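Succinate-semialdehyde dehydrogenase (NAD(P)(+)) (Marinobacter aquaeolei, PDB 3RH9) probably oxidises succinate semialdehyde to succinate with NAD+ or NADP+ as the electron acceptor. Local coordinates at residues M3-Y15 and G37-E49. Residues are numbered along the deposited sequence; the frame is centred on the assembly and turned at random.
Sequences MIESPLLENLTGY and GSVIAKVPSMPEE
Met3, a selenomethionine, meets Val39 and Lys42 because CG stands beside the backbone N and anti to the carbonyl carbon (chi1 -63°) and the chain bends at chi2 (-70°), which carries SE and CE to strand 39-44. Its SE lies 3.9 Å from Val39 CG1, and its CE rests 3.7 Å from Lys42 CD. The long unbranched chain of methionine, here with selenium for sulfur, can reach Val39 and also lie at a slant across the Lys42 methylenes. Next door, Ile4 N donates to Ile40 O at 2.9 Å, an almost straight bond (171°) lying in the carbonyl plane on a lone pair. Ile4 CG2, held between its own N and carbonyl carbon, leans on that same oxygen, and also comes within 4.4 Å of Ala41 CB, a loose apolar contact.

The segment 3-15 then loops away, with Leu8 and Leu9 packing on helices 88-99 and 188-197, and returns at Leu12. Leu12 CD1 meets Val43 CG2 at 3.5 Å, the two side chains crossing at about a right angle. Pro44, a compact, rigid apolar ring with no N-H to satisfy, sets CG and CD against the Leu12-Thr13 backbone, CD lying 3.3 Å from Leu12 O. Losing CG and CD to an alanine here would probably open a gap beside Leu12 CD1 and Thr13 CA and leave that backbone freer to shift. Farther on, Met46, also selenomethionine, lays CE 3.4 Å from Gly14 N; glycine, having no side chain, leaves its backbone open to this approach.

Thr13 OG1 bonds instead to Asp22. The N-terminal arm thus touches one strand of the antiparallel pair 28-32/39-44, away from the predicted active site Glu256, through largely non-directional apolar contacts plus one backbone bond at Ile4.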
HETATM    1  N   MSE A   3      -9.399 -42.270  -7.226  1.00 25.42           N
HETATM    2  CA  MSE A   3      -9.479 -41.098  -6.349  1.00 30.70           C
HETATM    3  C   MSE A   3      -8.368 -41.124  -5.306  1.00 32.21           C
HETATM    4  O   MSE A   3      -8.030 -42.192  -4.782  1.00 30.20           O
HETATM    5  CB  MSE A   3     -10.828 -41.010  -5.611  1.00 30.23           C
HETATM    6  CG  MSE A   3     -12.081 -40.844  -6.489  1.00 39.53           C
HETATM    7 SE   MSE A   3     -12.399 -39.123  -7.462  1.00 63.65          SE
HETATM    8  CE  MSE A   3     -14.377 -39.138  -7.468  1.00 33.10           C
ATOM      9  N   ILE A   4      -7.833 -39.939  -4.997  1.00 28.46           N
ATOM     10  CA  ILE A   4      -6.737 -39.774  -4.034  1.00 24.72           C
ATOM     11  C   ILE A   4      -7.153 -40.086  -2.582  1.00 26.12           C
ATOM     12  O   ILE A   4      -8.210 -39.651  -2.108  1.00 24.77           O
ATOM     13  CB  ILE A   4      -6.143 -38.339  -4.110  1.00 24.15           C
ATOM     14  CG1 ILE A   4      -4.695 -38.322  -3.623  1.00 25.18           C
ATOM     15  CG2 ILE A   4      -6.997 -37.343  -3.331  1.00 21.67           C
ATOM     16  CD1 ILE A   4      -3.991 -37.028  -3.914  1.00 24.45           C
ATOM     17  N   GLU A   5      -6.322 -40.853  -1.883  1.00 24.15           N
ATOM     18  CA  GLU A   5      -6.615 -41.194  -0.502  1.00 22.90           C
ATOM     19  C   GLU A   5      -5.413 -40.846   0.349  1.00 22.50           C
ATOM     20  O   GLU A   5      -4.273 -41.121  -0.018  1.00 23.05           O
ATOM     21  CB  GLU A   5      -6.983 -42.671  -0.362  1.00 20.90           C
ATOM     22  N   SER A   6      -5.675 -40.211   1.480  1.00 22.16           N
ATOM     23  CA  SER A   6      -4.616 -39.774   2.371  1.00 22.43           C
ATOM     24  C   SER A   6      -5.196 -39.446   3.748  1.00 22.26           C
ATOM     25  O   SER A   6      -6.332 -38.999   3.873  1.00 23.29           O
ATOM     26  CB  SER A   6      -3.882 -38.566   1.765  1.00 22.40           C
ATOM     27  OG  SER A   6      -3.173 -37.825   2.745  1.00 22.53           O
ATOM     28  N   PRO A   7      -4.431 -39.721   4.797  1.00 22.39           N
ATOM     29  CA  PRO A   7      -4.861 -39.326   6.138  1.00 24.41           C
ATOM     30  C   PRO A   7      -4.999 -37.801   6.269  1.00 26.16           C
ATOM     31  O   PRO A   7      -5.890 -37.331   6.986  1.00 28.15           O
ATOM     32  CB  PRO A   7      -3.732 -39.858   7.033  1.00 23.16           C
ATOM     33  CG  PRO A   7      -2.592 -40.166   6.079  1.00 23.21           C
ATOM     34  CD  PRO A   7      -3.263 -40.611   4.837  1.00 21.82           C
ATOM     35  N   LEU A   8      -4.148 -37.041   5.582  1.00 22.95           N
ATOM     36  CA  LEU A   8      -4.252 -35.588   5.602  1.00 23.54           C
ATOM     37  C   LEU A   8      -5.501 -35.078   4.878  1.00 24.64           C
ATOM     38  O   LEU A   8      -5.832 -33.890   4.970  1.00 25.18           O
ATOM     39  CB  LEU A   8      -3.012 -34.945   4.978  1.00 22.22           C
ATOM     40  CG  LEU A   8      -1.672 -35.232   5.645  1.00 21.58           C
ATOM     41  CD1 LEU A   8      -0.576 -34.386   5.003  1.00 21.69           C
ATOM     42  CD2 LEU A   8      -1.736 -34.986   7.136  1.00 19.64           C
ATOM     43  N   LEU A   9      -6.187 -35.968   4.161  1.00 22.92           N
ATOM     44  CA  LEU A   9      -7.366 -35.584   3.387  1.00 22.52           C
ATOM     45  C   LEU A   9      -8.635 -36.305   3.810  1.00 22.76           C
ATOM     46  O   LEU A   9      -9.528 -36.491   2.997  1.00 21.69           O
ATOM     47  CB  LEU A   9      -7.128 -35.818   1.897  1.00 22.87           C
ATOM     48  CG  LEU A   9      -6.061 -34.912   1.278  1.00 23.29           C
ATOM     49  CD1 LEU A   9      -5.682 -35.337  -0.131  1.00 20.12           C
ATOM     50  CD2 LEU A   9      -6.569 -33.495   1.289  1.00 22.73           C
ATOM     51  N   GLU A  10      -8.716 -36.699   5.078  1.00 25.35           N
ATOM     52  CA  GLU A  10      -9.919 -37.349   5.623  1.00 26.60           C
ATOM     53  C   GLU A  10     -11.093 -36.389   5.726  1.00 25.10           C
ATOM     54  O   GLU A  10     -12.234 -36.797   5.932  1.00 21.64           O
ATOM     55  CB  GLU A  10      -9.645 -37.917   7.008  1.00 29.13           C
ATOM     56  CG  GLU A  10      -9.009 -39.295   7.020  1.00 33.58           C
ATOM     57  CD  GLU A  10      -8.557 -39.685   8.413  1.00 39.52           C
ATOM     58  OE1 GLU A  10      -7.679 -38.986   8.973  1.00 37.41           O
ATOM     59  OE2 GLU A  10      -9.088 -40.683   8.952  1.00 48.51           O
ATOM     60  N   ASN A  11     -10.798 -35.103   5.601  1.00 25.75           N
ATOM     61  CA  ASN A  11     -11.841 -34.100   5.568  1.00 23.33           C
ATOM     62  C   ASN A  11     -11.722 -33.287   4.307  1.00 23.65           C
ATOM     63  O   ASN A  11     -10.835 -32.448   4.173  1.00 23.85           O
ATOM     64  CB  ASN A  11     -11.763 -33.219   6.795  1.00 22.57           C
ATOM     65  CG  ASN A  11     -12.106 -33.972   8.050  1.00 23.66           C
ATOM     66  OD1 ASN A  11     -13.278 -34.270   8.308  1.00 24.35           O
ATOM     67  ND2 ASN A  11     -11.087 -34.301   8.841  1.00 23.02           N
ATOM     68  N   LEU A  12     -12.611 -33.573   3.367  1.00 24.08           N
ATOM     69  CA  LEU A  12     -12.589 -32.932   2.071  1.00 22.94           C
ATOM     70  C   LEU A  12     -13.725 -31.924   2.070  1.00 21.50           C
ATOM     71  O   LEU A  12     -14.788 -32.157   1.513  1.00 23.23           O
ATOM     72  CB  LEU A  12     -12.764 -33.979   0.967  1.00 20.10           C
ATOM     73  CG  LEU A  12     -11.854 -33.827  -0.250  1.00 22.26           C
ATOM     74  CD1 LEU A  12     -12.216 -32.560  -1.016  1.00 25.85           C
ATOM     75  CD2 LEU A  12     -10.376 -33.810   0.137  1.00 20.26           C
ATOM     76  N   THR A  13     -13.497 -30.801   2.724  1.00 21.21           N
ATOM     77  CA  THR A  13     -14.538 -29.810   2.915  1.00 21.48           C
ATOM     78  C   THR A  13     -13.864 -28.572   3.471  1.00 21.53           C
ATOM     79  O   THR A  13     -12.647 -28.556   3.668  1.00 20.37           O
ATOM     80  CB  THR A  13     -15.604 -30.316   3.910  1.00 22.37           C
ATOM     81  OG1 THR A  13     -16.536 -29.275   4.203  1.00 23.45           O
ATOM     82  CG2 THR A  13     -14.959 -30.772   5.207  1.00 21.56           C
ATOM     83  N   GLY A  14     -14.650 -27.536   3.725  1.00 22.04           N
ATOM     84  CA  GLY A  14     -14.107 -26.300   4.251  1.00 21.32           C
ATOM     85  C   GLY A  14     -13.703 -26.390   5.704  1.00 20.24           C
ATOM     86  O   GLY A  14     -13.781 -27.444   6.336  1.00 21.02           O
ATOM     87  N   TYR A  15     -13.257 -25.268   6.242  1.00 18.34           N
ATOM     88  CA  TYR A  15     -12.830 -25.228   7.624  1.00 19.34           C
ATOM     89  C   TYR A  15     -13.211 -23.898   8.213  1.00 19.18           C
ATOM     90  O   TYR A  15     -12.540 -22.894   7.985  1.00 19.34           O
ATOM     91  CB  TYR A  15     -11.323 -25.410   7.727  1.00 20.14           C
ATOM     92  CG  TYR A  15     -10.828 -25.645   9.136  1.00 19.75           C
ATOM     93  CD1 TYR A  15     -10.505 -24.581   9.975  1.00 18.83           C
ATOM     94  CD2 TYR A  15     -10.680 -26.932   9.623  1.00 20.66           C
ATOM     95  CE1 TYR A  15     -10.040 -24.799  11.256  1.00 18.25           C
ATOM     96  CE2 TYR A  15     -10.219 -27.165  10.910  1.00 22.73           C
ATOM     97  CZ  TYR A  15      -9.897 -26.096  11.719  1.00 20.83           C
ATOM     98  OH  TYR A  15      -9.430 -26.348  12.984  1.00 20.48           O
ATOM     99  N   GLY A  37      -4.814 -36.957 -16.739  1.00 20.15           N
ATOM    100  CA  GLY A  37      -6.091 -36.505 -17.241  1.00 18.93           C
ATOM    101  C   GLY A  37      -7.252 -37.002 -16.408  1.00 21.26           C
ATOM    102  O   GLY A  37      -8.400 -36.700 -16.733  1.00 24.67           O
ATOM    103  N   SER A  38      -6.975 -37.747 -15.333  1.00 20.25           N
ATOM    104  CA  SER A  38      -8.042 -38.269 -14.467  1.00 20.44           C
ATOM    105  C   SER A  38      -8.416 -37.323 -13.321  1.00 21.23           C
ATOM    106  O   SER A  38      -7.587 -36.564 -12.809  1.00 20.98           O
ATOM    107  CB  SER A  38      -7.668 -39.633 -13.857  1.00 21.25           C
ATOM    108  OG  SER A  38      -7.330 -40.608 -14.824  1.00 21.75           O
ATOM    109  N   VAL A  39      -9.670 -37.409 -12.907  1.00 20.48           N
ATOM    110  CA  VAL A  39     -10.158 -36.721 -11.722  1.00 22.57           C
ATOM    111  C   VAL A  39      -9.662 -37.428 -10.456  1.00 22.79           C
ATOM    112  O   VAL A  39      -9.813 -38.635 -10.317  1.00 23.67           O
ATOM    113  CB  VAL A  39     -11.703 -36.671 -11.746  1.00 22.60           C
ATOM    114  CG1 VAL A  39     -12.269 -36.463 -10.361  1.00 21.77           C
ATOM    115  CG2 VAL A  39     -12.173 -35.588 -12.722  1.00 22.89           C
ATOM    116  N   ILE A  40      -9.057 -36.687  -9.537  1.00 22.97           N
ATOM    117  CA  ILE A  40      -8.490 -37.323  -8.346  1.00 23.37           C
ATOM    118  C   ILE A  40      -9.240 -36.945  -7.076  1.00 23.80           C
ATOM    119  O   ILE A  40      -8.998 -37.508  -6.013  1.00 24.49           O
ATOM    120  CB  ILE A  40      -6.964 -37.078  -8.195  1.00 21.64           C
ATOM    121  CG1 ILE A  40      -6.655 -35.592  -7.997  1.00 20.85           C
ATOM    122  CG2 ILE A  40      -6.221 -37.627  -9.406  1.00 20.69           C
ATOM    123  CD1 ILE A  40      -5.173 -35.281  -7.904  1.00 19.20           C
ATOM    124  N   ALA A  41     -10.179 -36.020  -7.201  1.00 22.51           N
ATOM    125  CA  ALA A  41     -10.951 -35.603  -6.049  1.00 22.30           C
ATOM    126  C   ALA A  41     -12.146 -34.776  -6.470  1.00 22.18           C
ATOM    127  O   ALA A  41     -12.119 -34.116  -7.507  1.00 21.84           O
ATOM    128  CB  ALA A  41     -10.071 -34.814  -5.088  1.00 21.34           C
ATOM    129  N   LYS A  42     -13.194 -34.824  -5.658  1.00 21.86           N
ATOM    130  CA  LYS A  42     -14.348 -33.959  -5.841  1.00 21.70           C
ATOM    131  C   LYS A  42     -14.573 -33.095  -4.596  1.00 23.68           C
ATOM    132  O   LYS A  42     -15.006 -33.582  -3.550  1.00 24.43           O
ATOM    133  CB  LYS A  42     -15.589 -34.781  -6.159  1.00 22.25           C
ATOM    134  CG  LYS A  42     -15.562 -35.464  -7.522  1.00 25.20           C
ATOM    135  CD  LYS A  42     -16.797 -36.350  -7.711  1.00 25.59           C
ATOM    136  CE  LYS A  42     -17.439 -36.201  -9.097  1.00 26.61           C
ATOM    137  NZ  LYS A  42     -16.614 -36.741 -10.214  1.00 29.15           N
ATOM    138  N   VAL A  43     -14.280 -31.805  -4.723  1.00 22.57           N
ATOM    139  CA  VAL A  43     -14.362 -30.874  -3.609  1.00 21.63           C
ATOM    140  C   VAL A  43     -15.658 -30.066  -3.613  1.00 21.09           C
ATOM    141  O   VAL A  43     -16.126 -29.630  -4.661  1.00 21.20           O
ATOM    142  CB  VAL A  43     -13.174 -29.890  -3.647  1.00 21.58           C
ATOM    143  CG1 VAL A  43     -13.086 -29.114  -2.349  1.00 22.08           C
ATOM    144  CG2 VAL A  43     -11.887 -30.641  -3.897  1.00 21.31           C
ATOM    145  N   PRO A  44     -16.237 -29.862  -2.428  1.00 20.71           N
ATOM    146  CA  PRO A  44     -17.441 -29.050  -2.218  1.00 20.19           C
ATOM    147  C   PRO A  44     -17.308 -27.622  -2.729  1.00 21.74           C
ATOM    148  O   PRO A  44     -16.327 -26.932  -2.437  1.00 22.26           O
ATOM    149  CB  PRO A  44     -17.587 -29.026  -0.701  1.00 22.01           C
ATOM    150  CG  PRO A  44     -16.926 -30.294  -0.243  1.00 22.10           C
ATOM    151  CD  PRO A  44     -15.798 -30.541  -1.197  1.00 20.56           C
ATOM    152  N   SER A  45     -18.316 -27.190  -3.479  1.00 20.76           N
ATOM    153  CA  SER A  45     -18.364 -25.858  -4.039  1.00 19.92           C
ATOM    154  C   SER A  45     -19.166 -24.959  -3.099  1.00 20.41           C
ATOM    155  O   SER A  45     -20.383 -24.788  -3.242  1.00 20.99           O
ATOM    156  CB  SER A  45     -18.999 -25.919  -5.431  1.00 20.81           C
ATOM    157  OG  SER A  45     -18.782 -24.727  -6.161  1.00 20.25           O
HETATM  158  N   MSE A  46     -18.471 -24.390  -2.122  1.00 21.39           N
HETATM  159  CA  MSE A  46     -19.119 -23.652  -1.036  1.00 22.60           C
HETATM  160  C   MSE A  46     -19.805 -22.374  -1.489  1.00 20.81           C
HETATM  161  O   MSE A  46     -19.297 -21.647  -2.339  1.00 19.23           O
HETATM  162  CB  MSE A  46     -18.122 -23.376   0.095  1.00 22.54           C
HETATM  163  CG  MSE A  46     -17.479 -24.654   0.615  1.00 23.13           C
HETATM  164 SE   MSE A  46     -15.861 -24.432   1.715  1.00 38.50          SE
HETATM  165  CE  MSE A  46     -14.792 -25.785   0.788  1.00 25.38           C
ATOM    166  N   PRO A  47     -20.979 -22.114  -0.914  1.00 21.15           N
ATOM    167  CA  PRO A  47     -21.858 -20.984  -1.231  1.00 21.46           C
ATOM    168  C   PRO A  47     -21.435 -19.706  -0.524  1.00 23.25           C
ATOM    169  O   PRO A  47     -20.523 -19.698   0.296  1.00 22.73           O
ATOM    170  CB  PRO A  47     -23.215 -21.418  -0.666  1.00 21.51           C
ATOM    171  CG  PRO A  47     -23.010 -22.820  -0.124  1.00 23.54           C
ATOM    172  CD  PRO A  47     -21.559 -22.995   0.107  1.00 20.30           C
ATOM    173  N   GLU A  48     -22.120 -18.623  -0.850  1.00 26.19           N
ATOM    174  CA  GLU A  48     -21.959 -17.352  -0.152  1.00 25.74           C
ATOM    175  C   GLU A  48     -21.956 -17.525   1.378  1.00 23.38           C
ATOM    176  O   GLU A  48     -20.935 -17.297   2.017  1.00 23.05           O
ATOM    177  CB  GLU A  48     -23.038 -16.372  -0.635  1.00 25.36           C
ATOM    178  CG  GLU A  48     -23.495 -15.335   0.354  1.00 28.35           C
ATOM    179  CD  GLU A  48     -24.060 -14.094  -0.346  1.00 41.19           C
ATOM    180  OE1 GLU A  48     -24.441 -14.188  -1.543  1.00 41.75           O
ATOM    181  OE2 GLU A  48     -24.111 -13.013   0.292  1.00 46.25           O
ATOM    182  N   GLU A  49     -23.073 -17.960   1.957  1.00 23.72           N
ATOM    183  CA  GLU A  49     -23.204 -18.100   3.417  1.00 23.53           C
ATOM    184  C   GLU A  49     -22.033 -18.786   4.141  1.00 22.84           C
ATOM    185  O   GLU A  49     -21.713 -18.428   5.276  1.00 21.37           O
ATOM    186  CB  GLU A  49     -24.531 -18.776   3.792  1.00 23.46           C
ATOM    187  CG  GLU A  49     -25.084 -19.708   2.737  1.00 27.82           C
ATOM    188  CD  GLU A  49     -25.697 -18.957   1.546  1.00 32.78           C
ATOM    189  OE1 GLU A  49     -26.127 -17.784   1.731  1.00 34.91           O
ATOM    190  OE2 GLU A  49     -25.746 -19.538   0.428  1.00 33.45           O
TER